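Local coordinates for type II restriction enzyme NgoMIV (Neisseria gonorrhoeae, PDB 1FIU), which cuts double-stranded DNA at the sequence 5'-GCCGGC-3' after the first G as a magnesium-dependent homotetramer, at residues I[103-108]-I[137-142]; I[186-191]-I[219-224]; I[238-243]-I[273-278]. One frame throughout, in Å; residues are numbered along the deposited sequence.

Interaction 1: residues I[103-108]-I[137-142]. With MG (magnesium ion), chain N; MG (magnesium ion), chain Q; nucleotides of chain D.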
loop_
_atom_site.group_PDB
_atom_site.type_symbol
_atom_site.label_atom_id
_atom_site.label_comp_id
_atom_site.label_asym_id
_atom_site.label_seq_id
_atom_site.Cartn_x
_atom_site.Cartn_y
_atom_site.Cartn_z
ATOM N N LEU I 103 17.351 -3.715 14.287
ATOM C CA LEU I 103 17.137 -2.298 14.557
ATOM C C LEU I 103 18.305 -1.422 14.095
ATOM O O LEU I 103 18.439 -0.282 14.538
ATOM C CB LEU I 103 16.865 -2.051 16.048
ATOM C CG LEU I 103 15.495 -2.473 16.601
ATOM C CD1 LEU I 103 15.375 -1.998 18.052
ATOM C CD2 LEU I 103 14.366 -1.881 15.753
ATOM N N GLU I 104 19.153 -1.952 13.214
ATOM C CA GLU I 104 20.263 -1.164 12.681
ATOM C C GLU I 104 19.656 0.049 11.964
ATOM O O GLU I 104 20.180 1.158 12.077
ATOM C CB GLU I 104 21.090 -1.990 11.684
ATOM C CG GLU I 104 22.060 -1.194 10.774
ATOM C CD GLU I 104 23.234 -0.570 11.515
ATOM O OE1 GLU I 104 23.565 -1.037 12.631
ATOM O OE2 GLU I 104 23.850 0.383 10.979
ATOM N N ILE I 105 18.550 -0.153 11.244
ATOM C CA ILE I 105 17.945 0.979 10.540
ATOM C C ILE I 105 17.425 2.058 11.473
ATOM O O ILE I 105 17.258 3.193 11.031
ATOM C CB ILE I 105 16.754 0.626 9.590
ATOM C CG1 ILE I 105 15.662 -0.105 10.356
ATOM C CG2 ILE I 105 17.246 -0.122 8.367
ATOM C CD1 ILE I 105 14.365 -0.145 9.600
ATOM N N ALA I 106 17.166 1.720 12.741
ATOM C CA ALA I 106 16.683 2.741 13.679
ATOM C C ALA I 106 17.803 3.682 14.101
ATOM O O ALA I 106 17.562 4.647 14.833
ATOM C CB ALA I 106 16.032 2.106 14.916
ATOM N N ARG I 107 19.024 3.417 13.648
ATOM C CA ARG I 107 20.117 4.324 13.967
ATOM C C ARG I 107 20.086 5.499 12.989
ATOM O O ARG I 107 20.851 6.451 13.138
ATOM C CB ARG I 107 21.470 3.613 13.856
ATOM C CG ARG I 107 21.529 2.344 14.693
ATOM C CD ARG I 107 22.946 1.942 15.068
ATOM N NE ARG I 107 23.826 1.777 13.922
ATOM C CZ ARG I 107 25.073 1.324 14.017
ATOM N NH1 ARG I 107 25.565 0.998 15.203
ATOM N NH2 ARG I 107 25.823 1.187 12.934
ATOM N N TYR I 108 19.180 5.441 12.008
ATOM C CA TYR I 108 19.086 6.491 10.999
ATOM C C TYR I 108 17.812 7.290 11.144
ATOM O O TYR I 108 16.767 6.795 11.564
ATOM C CB TYR I 108 19.222 5.879 9.601
ATOM C CG TYR I 108 20.498 5.086 9.562
ATOM C CD1 TYR I 108 20.476 3.706 9.660
ATOM C CD2 TYR I 108 21.731 5.736 9.626
ATOM C CE1 TYR I 108 21.671 2.971 9.847
ATOM C CE2 TYR I 108 22.916 5.027 9.813
ATOM C CZ TYR I 108 22.876 3.644 9.929
ATOM O OH TYR I 108 24.040 2.945 10.175
ATOM N N ILE I 137 13.517 -4.039 9.876
ATOM C CA ILE I 137 14.063 -4.119 8.526
ATOM C C ILE I 137 15.582 -4.185 8.645
ATOM O O ILE I 137 16.183 -3.449 9.432
ATOM C CB ILE I 137 13.661 -2.863 7.721
ATOM C CG1 ILE I 137 12.349 -2.300 8.290
ATOM C CG2 ILE I 137 13.468 -3.221 6.235
ATOM C CD1 ILE I 137 11.886 -1.016 7.651
ATOM N N THR I 138 16.200 -5.073 7.879
ATOM C CA THR I 138 17.653 -5.230 7.925
ATOM C C THR I 138 18.196 -5.364 6.505
ATOM O O THR I 138 18.366 -6.483 6.010
ATOM C CB THR I 138 18.045 -6.501 8.721
ATOM O OG1 THR I 138 17.429 -6.467 10.018
ATOM C CG2 THR I 138 19.562 -6.582 8.882
ATOM N N PRO I 139 18.467 -4.234 5.829
ATOM C CA PRO I 139 18.989 -4.313 4.459
ATOM C C PRO I 139 20.317 -5.044 4.416
ATOM O O PRO I 139 21.006 -5.142 5.424
ATOM C CB PRO I 139 19.127 -2.847 4.039
ATOM C CG PRO I 139 18.104 -2.119 4.942
ATOM C CD PRO I 139 18.319 -2.836 6.254
ATOM N N ASP I 140 20.681 -5.576 3.256
ATOM C CA ASP I 140 21.955 -6.287 3.128
ATOM C C ASP I 140 23.117 -5.295 3.196
ATOM O O ASP I 140 24.117 -5.536 3.879
ATOM C CB ASP I 140 22.016 -7.028 1.782
ATOM C CG ASP I 140 21.017 -8.141 1.696
ATOM O OD1 ASP I 140 20.505 -8.538 2.763
ATOM O OD2 ASP I 140 20.760 -8.635 0.565
ATOM N N ILE I 141 22.970 -4.197 2.460
ATOM C CA ILE I 141 23.970 -3.132 2.380
ATOM C C ILE I 141 23.255 -1.802 2.521
ATOM O O ILE I 141 22.181 -1.612 1.981
ATOM C CB ILE I 141 24.669 -3.097 0.984
ATOM C CG1 ILE I 141 25.468 -4.386 0.759
ATOM C CG2 ILE I 141 25.609 -1.881 0.866
ATOM C CD1 ILE I 141 25.935 -4.540 -0.682
ATOM N N ILE I 142 23.858 -0.872 3.247
ATOM C CA ILE I 142 23.247 0.436 3.349
ATOM C C ILE I 142 24.271 1.501 3.013
ATOM O O ILE I 142 25.488 1.291 3.172
ATOM C CB ILE I 142 22.673 0.762 4.778
ATOM C CG1 ILE I 142 23.780 0.691 5.837
ATOM C CG2 ILE I 142 21.487 -0.131 5.085
ATOM C CD1 ILE I 142 23.299 1.038 7.269
HETATM MG MG MG N . 18.712 -9.555 3.376
HETATM MG MG MG Q . 19.977 -10.613 0.089
ATOM O OP3 DC D 1 17.902 -12.310 3.829
ATOM P P DC D 1 18.478 -12.461 2.441
ATOM O OP1 DC D 1 17.459 -12.884 1.398
ATOM O OP2 DC D 1 19.329 -11.288 2.013
ATOM O "O5'" DC D 1 19.519 -13.714 2.519
ATOM C "C5'" DC D 1 20.904 -13.490 2.785
ATOM C "C4'" DC D 1 21.705 -14.723 2.447
ATOM O "O4'" DC D 1 21.434 -15.728 3.461
ATOM C "C3'" DC D 1 21.317 -15.377 1.126
ATOM O "O3'" DC D 1 22.150 -14.956 0.074
ATOM C "C2'" DC D 1 21.471 -16.872 1.379
ATOM C "C1'" DC D 1 21.413 -17.039 2.882
ATOM N N1 DC D 1 20.126 -17.674 3.264
ATOM C C2 DC D 1 20.082 -19.054 3.411
ATOM O O2 DC D 1 21.100 -19.703 3.163
ATOM N N3 DC D 1 18.923 -19.650 3.815
ATOM C C4 DC D 1 17.835 -18.909 4.040
ATOM N N4 DC D 1 16.720 -19.533 4.440
ATOM C C5 DC D 1 17.843 -17.490 3.869
ATOM C C6 DC D 1 19.000 -16.921 3.479
HETATM O O HOH W 1 17.781 -7.539 4.053
HETATM O O HOH W 2 16.628 -10.045 4.206
HETATM O O HOH W 3 19.705 -10.103 5.255
HETATM O O HOH W 4 19.087 -12.435 -0.652
HETATM O O HOH W 5 22.057 -11.348 0.414
#
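Ile105, on the short 3-10 turn 105-107, packs against Ile137 and Pro139 just before the metal-binding Asp140, in the Pro-Asp element of a PD-(D/E)XK nuclease. Its two branches divide the work. CD1 presses end-on into the Ile137 side chain, 3.2 Å from Ile137 CG1 and tighter than usual for carbon pairs, while CG2 lies 3.6 Å from Pro139 CD. The two isoleucine side chains cross at about a right angle. Next to them the Ile142 and Tyr108 side chains approach from opposite directions, Ile142 CD1 coming obliquely to the ring, 3.6 Å from Tyr108 CE1; a chi1 of 59° swings Ile142 CG1 over its own backbone and sends CD1 that way. The ring is fixed at its hydroxyl, since Tyr108 OH donates to Glu104 OE2 over 2.7 Å, nearly along the C-O axis of the carboxylate. Glu104 OE2 also forms a salt bridge with Arg107, whose hydrogen bond is weak, and another with Lys95 of strand 92-96. Past the proline, Asp140 splits its carboxylate between two ions: OD1 binds one magnesium at 2.1 Å and OD2 the other at 2.2 Å. DC1 OP2 of chain D, on the 5'-phosphate of the cleaved strand, bridges the same pair. This is a two-metal site caught with its product, as in PD-(D/E)XK nucleases.

Interaction 2: residues I[186-191]-I[219-224]. With MG (magnesium ion), chain Q; ACY (acetic acid), chain R; nucleotides of chain D.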
loop_
_atom_site.group_PDB
_atom_site.type_symbol
_atom_site.label_atom_id
_atom_site.label_comp_id
_atom_site.label_asym_id
_atom_site.label_seq_id
_atom_site.Cartn_x
_atom_site.Cartn_y
_atom_site.Cartn_z
ATOM N N CYS I 186 21.004 -7.695 -2.014
ATOM C CA CYS I 186 21.787 -8.532 -2.941
ATOM C C CYS I 186 21.219 -9.946 -2.994
ATOM O O CYS I 186 20.785 -10.490 -1.982
ATOM C CB CYS I 186 23.251 -8.647 -2.465
ATOM S SG CYS I 186 24.145 -7.101 -2.374
ATOM N N LYS I 187 21.238 -10.536 -4.185
ATOM C CA LYS I 187 20.794 -11.918 -4.352
ATOM C C LYS I 187 21.753 -12.571 -5.350
ATOM O O LYS I 187 21.760 -12.209 -6.521
ATOM C CB LYS I 187 19.361 -11.955 -4.872
ATOM C CG LYS I 187 18.387 -11.350 -3.860
ATOM C CD LYS I 187 16.916 -11.536 -4.249
ATOM C CE LYS I 187 15.980 -11.066 -3.119
ATOM N NZ LYS I 187 16.268 -11.808 -1.850
ATOM N N TRP I 188 22.587 -13.502 -4.877
ATOM C CA TRP I 188 23.567 -14.162 -5.753
ATOM C C TRP I 188 22.807 -14.878 -6.872
ATOM O O TRP I 188 23.163 -14.773 -8.061
ATOM C CB TRP I 188 24.412 -15.132 -4.917
ATOM C CG TRP I 188 25.349 -16.003 -5.725
ATOM C CD1 TRP I 188 25.351 -17.365 -5.768
ATOM C CD2 TRP I 188 26.394 -15.567 -6.610
ATOM N NE1 TRP I 188 26.330 -17.811 -6.635
ATOM C CE2 TRP I 188 26.985 -16.734 -7.164
ATOM C CE3 TRP I 188 26.881 -14.311 -6.992
ATOM C CZ2 TRP I 188 28.041 -16.673 -8.085
ATOM C CZ3 TRP I 188 27.928 -14.247 -7.907
ATOM C CH2 TRP I 188 28.497 -15.433 -8.445
ATOM N N THR I 189 21.772 -15.610 -6.476
ATOM C CA THR I 189 20.872 -16.268 -7.439
ATOM C C THR I 189 19.455 -16.012 -6.943
ATOM O O THR I 189 19.248 -15.584 -5.803
ATOM C CB THR I 189 21.065 -17.794 -7.510
ATOM O OG1 THR I 189 20.764 -18.373 -6.243
ATOM C CG2 THR I 189 22.509 -18.130 -7.921
ATOM N N ILE I 190 18.471 -16.339 -7.779
ATOM C CA ILE I 190 17.078 -16.121 -7.432
ATOM C C ILE I 190 16.195 -17.368 -7.622
ATOM O O ILE I 190 16.468 -18.183 -8.505
ATOM C CB ILE I 190 16.479 -15.005 -8.362
ATOM C CG1 ILE I 190 17.059 -13.634 -7.991
ATOM C CG2 ILE I 190 14.921 -15.052 -8.323
ATOM C CD1 ILE I 190 16.671 -12.526 -8.995
ATOM N N ARG I 191 15.209 -17.535 -6.739
ATOM C CA ARG I 191 14.125 -18.498 -6.934
ATOM C C ARG I 191 12.962 -17.507 -6.738
ATOM O O ARG I 191 13.021 -16.634 -5.835
ATOM C CB ARG I 191 14.064 -19.619 -5.900
ATOM C CG ARG I 191 15.161 -20.678 -6.102
ATOM C CD ARG I 191 15.098 -21.324 -7.464
ATOM N NE ARG I 191 16.118 -22.369 -7.576
ATOM C CZ ARG I 191 17.361 -22.197 -8.019
ATOM N NH1 ARG I 191 17.806 -21.003 -8.422
ATOM N NH2 ARG I 191 18.186 -23.245 -8.046
ATOM N N VAL I 219 20.576 -5.954 -6.324
ATOM C CA VAL I 219 21.689 -6.306 -7.233
ATOM C C VAL I 219 21.696 -7.834 -7.271
ATOM O O VAL I 219 21.605 -8.481 -6.239
ATOM C CB VAL I 219 23.057 -5.812 -6.692
ATOM C CG1 VAL I 219 24.205 -6.325 -7.620
ATOM C CG2 VAL I 219 23.064 -4.276 -6.636
ATOM N N THR I 220 21.812 -8.415 -8.462
ATOM C CA THR I 220 21.764 -9.868 -8.554
ATOM C C THR I 220 22.722 -10.449 -9.589
ATOM O O THR I 220 23.103 -9.769 -10.546
ATOM C CB THR I 220 20.296 -10.320 -8.894
ATOM O OG1 THR I 220 20.183 -11.743 -8.770
ATOM C CG2 THR I 220 19.909 -9.894 -10.319
ATOM N N ALA I 221 23.121 -11.708 -9.377
ATOM C CA ALA I 221 23.966 -12.386 -10.354
ATOM C C ALA I 221 23.147 -13.510 -10.999
ATOM O O ALA I 221 23.704 -14.370 -11.675
ATOM C CB ALA I 221 25.225 -12.944 -9.710
ATOM N N GLU I 222 21.828 -13.496 -10.801
ATOM C CA GLU I 222 20.964 -14.527 -11.412
ATOM C C GLU I 222 21.124 -14.477 -12.939
ATOM O O GLU I 222 20.960 -13.420 -13.564
ATOM C CB GLU I 222 19.500 -14.292 -11.005
ATOM C CG GLU I 222 18.485 -15.124 -11.823
ATOM C CD GLU I 222 18.757 -16.617 -11.733
ATOM O OE1 GLU I 222 18.535 -17.312 -12.750
ATOM O OE2 GLU I 222 19.175 -17.104 -10.654
ATOM N N PRO I 223 21.395 -15.629 -13.584
ATOM C CA PRO I 223 21.565 -15.570 -15.040
ATOM C C PRO I 223 20.313 -15.507 -15.918
ATOM O O PRO I 223 20.363 -14.988 -17.040
ATOM C CB PRO I 223 22.399 -16.832 -15.341
ATOM C CG PRO I 223 21.912 -17.794 -14.320
ATOM C CD PRO I 223 21.831 -16.930 -13.045
ATOM N N THR I 224 19.190 -16.012 -15.424
ATOM C CA THR I 224 18.001 -16.037 -16.271
ATOM C C THR I 224 17.033 -14.864 -16.198
ATOM O O THR I 224 16.645 -14.438 -15.114
ATOM C CB THR I 224 17.178 -17.339 -16.049
ATOM O OG1 THR I 224 16.618 -17.370 -14.727
ATOM C CG2 THR I 224 18.068 -18.562 -16.253
HETATM MG MG MG Q . 19.977 -10.613 0.089
HETATM C C ACY R . 17.258 -9.140 0.485
HETATM O O ACY R . 17.922 -9.738 -0.489
HETATM O OXT ACY R . 17.651 -8.969 1.649
HETATM C CH3 ACY R . 15.886 -8.602 0.113
ATOM P P DC D 2 21.601 -15.009 -1.431
ATOM O OP1 DC D 2 22.561 -14.259 -2.254
ATOM O OP2 DC D 2 20.148 -14.685 -1.497
ATOM O "O5'" DC D 2 21.718 -16.554 -1.794
ATOM C "C5'" DC D 2 22.987 -17.183 -1.751
ATOM C "C4'" DC D 2 22.868 -18.652 -2.091
ATOM O "O4'" DC D 2 22.080 -19.340 -1.099
ATOM C "C3'" DC D 2 22.265 -18.983 -3.461
ATOM O "O3'" DC D 2 23.239 -19.837 -4.117
ATOM C "C2'" DC D 2 20.893 -19.563 -3.124
ATOM C "C1'" DC D 2 21.055 -20.117 -1.717
ATOM N N1 DC D 2 19.851 -20.010 -0.877
ATOM C C2 DC D 2 19.219 -21.184 -0.418
ATOM O O2 DC D 2 19.755 -22.306 -0.675
ATOM N N3 DC D 2 18.058 -21.081 0.296
ATOM C C4 DC D 2 17.544 -19.860 0.581
ATOM N N4 DC D 2 16.379 -19.798 1.274
ATOM C C5 DC D 2 18.195 -18.662 0.174
ATOM C C6 DC D 2 19.337 -18.774 -0.555
ATOM P P DG D 4 22.850 -27.079 -6.420
ATOM O OP1 DG D 4 24.041 -27.969 -6.511
ATOM O OP2 DG D 4 22.458 -26.257 -7.582
ATOM O "O5'" DG D 4 21.613 -27.976 -6.005
ATOM C "C5'" DG D 4 21.642 -28.671 -4.766
ATOM C "C4'" DG D 4 20.363 -29.451 -4.579
ATOM O "O4'" DG D 4 19.254 -28.534 -4.356
ATOM C "C3'" DG D 4 19.963 -30.346 -5.756
ATOM O "O3'" DG D 4 19.521 -31.594 -5.211
ATOM C "C2'" DG D 4 18.818 -29.581 -6.413
ATOM C "C1'" DG D 4 18.178 -28.861 -5.231
ATOM N N9 DG D 4 17.520 -27.608 -5.589
ATOM C C8 DG D 4 18.042 -26.601 -6.367
ATOM N N7 DG D 4 17.236 -25.579 -6.487
ATOM C C5 DG D 4 16.116 -25.937 -5.753
ATOM C C6 DG D 4 14.907 -25.234 -5.528
ATOM O O6 DG D 4 14.595 -24.109 -5.928
ATOM N N1 DG D 4 14.018 -25.970 -4.745
ATOM C C2 DG D 4 14.269 -27.203 -4.224
ATOM N N2 DG D 4 13.290 -27.734 -3.454
ATOM N N3 DG D 4 15.406 -27.875 -4.431
ATOM C C4 DG D 4 16.271 -27.190 -5.202
HETATM O O HOH W 4 19.087 -12.435 -0.652
HETATM O O HOH W 5 22.057 -11.348 0.414
#
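The ends of strands 179-187 and 215-220 run parallel, with Cys186 opposite Val219 and Lys187 opposite Thr220, and Lys187 N bonds Val219 O at 2.9 Å. Where the strands end, Lys187 O is gripped twice, by Ala221 N and by Thr220 OG1 at 2.8 Å. A chi1 of -170° turns Thr220 OG1 away from its own amide and across to Lys187 O; it also accepts from Glu222 N, an ST turn. Glu222 OE2 takes Ile190 N at 3.1 Å on its anti side, somewhat out of the carboxylate plane, while OE1 is clasped from opposite faces by the amide and hydroxyl of Thr224. Ala221 CB packs 3.5 Å from Trp188 CE3. Segment 186-191 also meets metal and DNA. Cys186 O binds a magnesium at 2.2 Å, and Lys187 NZ reaches Asn197, a metal-bound water and an acetic acid molecule that also binds the magnesium, probably from the crystallisation liquor. Trp188 N meets DC2 OP1 of chain D almost linearly at 2.7 Å. Arg191 reads a guanine edge with two bonds, NE to DG4 O6 at 2.8 Å and NH2 to DG4 N7 at 3.0 Å. The pair joins the two strands of a beta-alpha-beta unit around helix 197-208, with helix 62-81 against Cys186 and Val219, helix 225-232 against Ile190 and Glu222, and strand 240-243 alongside Thr220.

Interaction 3: residues I[238-243]-I[273-278]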
loop_
_atom_site.group_PDB
_atom_site.type_symbol
_atom_site.label_atom_id
_atom_site.label_comp_id
_atom_site.label_asym_id
_atom_site.label_seq_id
_atom_site.Cartn_x
_atom_site.Cartn_y
_atom_site.Cartn_z
ATOM N N ILE I 238 10.410 -1.749 -5.336
ATOM C CA ILE I 238 11.787 -1.719 -5.795
ATOM C C ILE I 238 12.008 -0.637 -6.845
ATOM O O ILE I 238 11.307 -0.594 -7.882
ATOM C CB ILE I 238 12.147 -3.116 -6.400
ATOM C CG1 ILE I 238 11.865 -4.214 -5.370
ATOM C CG2 ILE I 238 13.588 -3.155 -6.886
ATOM C CD1 ILE I 238 12.532 -4.047 -4.060
ATOM N N ASP I 239 12.985 0.237 -6.606
ATOM C CA ASP I 239 13.264 1.311 -7.565
ATOM C C ASP I 239 13.742 0.772 -8.914
ATOM O O ASP I 239 13.280 1.219 -9.969
ATOM C CB ASP I 239 14.360 2.258 -7.053
ATOM C CG ASP I 239 13.969 3.005 -5.776
ATOM O OD1 ASP I 239 12.830 2.878 -5.307
ATOM O OD2 ASP I 239 14.841 3.715 -5.256
ATOM N N CYS I 240 14.706 -0.145 -8.860
ATOM C CA CYS I 240 15.307 -0.732 -10.056
ATOM C C CYS I 240 16.181 -1.918 -9.636
ATOM O O CYS I 240 16.622 -1.991 -8.489
ATOM C CB CYS I 240 16.175 0.314 -10.759
ATOM S SG CYS I 240 16.662 -0.173 -12.482
ATOM N N VAL I 241 16.419 -2.848 -10.563
ATOM C CA VAL I 241 17.274 -4.004 -10.299
ATOM C C VAL I 241 18.538 -3.838 -11.136
ATOM O O VAL I 241 18.495 -3.312 -12.253
ATOM C CB VAL I 241 16.538 -5.322 -10.668
ATOM C CG1 VAL I 241 17.472 -6.537 -10.566
ATOM C CG2 VAL I 241 15.377 -5.527 -9.713
ATOM N N TYR I 242 19.671 -4.271 -10.598
ATOM C CA TYR I 242 20.946 -4.136 -11.295
ATOM C C TYR I 242 21.599 -5.507 -11.428
ATOM O O TYR I 242 21.718 -6.220 -10.444
ATOM C CB TYR I 242 21.866 -3.196 -10.509
ATOM C CG TYR I 242 21.281 -1.800 -10.425
ATOM C CD1 TYR I 242 20.236 -1.511 -9.540
ATOM C CD2 TYR I 242 21.745 -0.784 -11.266
ATOM C CE1 TYR I 242 19.653 -0.220 -9.497
ATOM C CE2 TYR I 242 21.171 0.507 -11.230
ATOM C CZ TYR I 242 20.122 0.774 -10.340
ATOM O OH TYR I 242 19.555 2.032 -10.334
ATOM N N HIS I 243 21.998 -5.863 -12.654
ATOM C CA HIS I 243 22.598 -7.163 -12.926
ATOM C C HIS I 243 24.122 -7.074 -12.850
ATOM O O HIS I 243 24.724 -6.109 -13.350
ATOM C CB HIS I 243 22.174 -7.657 -14.331
ATOM C CG HIS I 243 22.453 -9.115 -14.564
ATOM N ND1 HIS I 243 23.598 -9.570 -15.184
ATOM C CD2 HIS I 243 21.769 -10.219 -14.179
ATOM C CE1 HIS I 243 23.610 -10.896 -15.166
ATOM N NE2 HIS I 243 22.511 -11.316 -14.562
ATOM N N ARG I 273 13.542 -1.310 -15.644
ATOM C CA ARG I 273 13.444 -2.148 -14.439
ATOM C C ARG I 273 14.740 -2.891 -14.192
ATOM O O ARG I 273 14.953 -3.431 -13.110
ATOM C CB ARG I 273 12.331 -3.204 -14.521
ATOM C CG ARG I 273 10.957 -2.693 -14.955
ATOM C CD ARG I 273 10.517 -1.471 -14.142
ATOM N NE ARG I 273 10.300 -1.766 -12.722
ATOM C CZ ARG I 273 10.881 -1.095 -11.725
ATOM N NH1 ARG I 273 11.727 -0.105 -11.994
ATOM N NH2 ARG I 273 10.574 -1.381 -10.461
ATOM N N LEU I 274 15.603 -2.917 -15.203
ATOM C CA LEU I 274 16.878 -3.627 -15.118
ATOM C C LEU I 274 18.027 -2.856 -15.777
ATOM O O LEU I 274 17.898 -2.366 -16.912
ATOM C CB LEU I 274 16.738 -5.021 -15.782
ATOM C CG LEU I 274 17.965 -5.919 -15.691
ATOM C CD1 LEU I 274 18.282 -6.238 -14.205
ATOM C CD2 LEU I 274 17.708 -7.208 -16.491
ATOM N N LYS I 275 19.149 -2.733 -15.061
ATOM C CA LYS I 275 20.328 -2.040 -15.556
ATOM C C LYS I 275 21.577 -2.852 -15.212
ATOM O O LYS I 275 21.471 -3.961 -14.691
ATOM C CB LYS I 275 20.429 -0.638 -14.927
ATOM C CG LYS I 275 19.246 0.285 -15.255
ATOM C CD LYS I 275 19.406 1.649 -14.566
ATOM C CE LYS I 275 18.192 2.563 -14.801
ATOM N NZ LYS I 275 18.535 3.985 -14.380
ATOM N N ASP I 276 22.753 -2.299 -15.503
ATOM C CA ASP I 276 24.007 -2.986 -15.218
ATOM C C ASP I 276 24.546 -2.516 -13.861
ATOM O O ASP I 276 24.214 -1.413 -13.421
ATOM C CB ASP I 276 25.065 -2.630 -16.265
ATOM C CG ASP I 276 26.372 -3.360 -16.032
ATOM O OD1 ASP I 276 26.371 -4.607 -16.090
ATOM O OD2 ASP I 276 27.395 -2.702 -15.793
ATOM N N ILE I 277 25.388 -3.332 -13.229
ATOM C CA ILE I 277 25.990 -2.956 -11.934
ATOM C C ILE I 277 26.685 -1.571 -12.065
ATOM O O ILE I 277 26.669 -0.772 -11.123
ATOM C CB ILE I 277 27.029 -4.049 -11.465
ATOM C CG1 ILE I 277 27.683 -3.671 -10.132
ATOM C CG2 ILE I 277 28.111 -4.243 -12.516
ATOM C CD1 ILE I 277 26.746 -3.641 -8.994
ATOM N N SER I 278 27.257 -1.267 -13.239
ATOM C CA SER I 278 27.950 0.014 -13.433
ATOM C C SER I 278 27.028 1.241 -13.434
ATOM O O SER I 278 27.491 2.376 -13.324
ATOM C CB SER I 278 28.792 -0.000 -14.750
ATOM O OG SER I 278 27.978 0.035 -15.901
#
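Val241, Tyr242 and His243 pair in parallel with Leu274, Lys275 and Asp276, joining the last two strands of the mixed sheet at one of its edges. The backbones interlock alternately: Val241 N to Arg273 O, Lys275 N to Val241 O at 2.9 Å, and His243 N to Lys275 O at 2.8 Å. At the start of the pairing, Arg273 folds back at chi2 and chi3, and its flat guanidinium reaches two successive carbonyls with its edge: NH2 bonds Ile238 O at 2.8 Å, tilted from that carbonyl's plane, and NH1 bonds Asp239 O at 2.9 Å from above the plane. On one face Val241 CG1 meets Leu274 CD1 at 3.7 Å. On the other, Tyr242 and Lys275 lie side by side, pointing the same way; with CG anti to its carbonyl carbon (chi1 -62°), the extended lysine runs past the ring and the Cys240 sulfur. Asp276 O lies in the plane of the Tyr242 ring, 3.3 Å from its CD2. Farther out, Tyr242 OH and Lys275 NZ both go to Asp283 OD2, and Lys275 NZ also reaches Tyr167 O of a neighbouring subunit. Asp276 OD2 pairs with Arg9 and accepts from Ser278 N, an Asx turn, and also from Ser278 OG at 2.8 Å.

In the fold
Going from the N terminus, interaction 1 closes first, bringing the turn after strand 92-96 back to the start of strand 141-145 across a loop that holds helices 113-121 and 125-131. Interaction 2 then closes around helix 197-208, and interaction 3 around helices 246-256 and 259-270. The three follow in series; none nests in or crosses another. The sheet unites them, its strands in the order 92-96, 141-145, 179-187, 215-220, 240-243, 274-276. Interactions 1 and 2 meet at one magnesium, where Asp140 OD2 and Cys186 N form a probable hydrogen bond. Interaction 2 passes on to interaction 3 through Glu222 O and His243 NE2, another probable hydrogen bond, while interactions 1 and 3 do not touch.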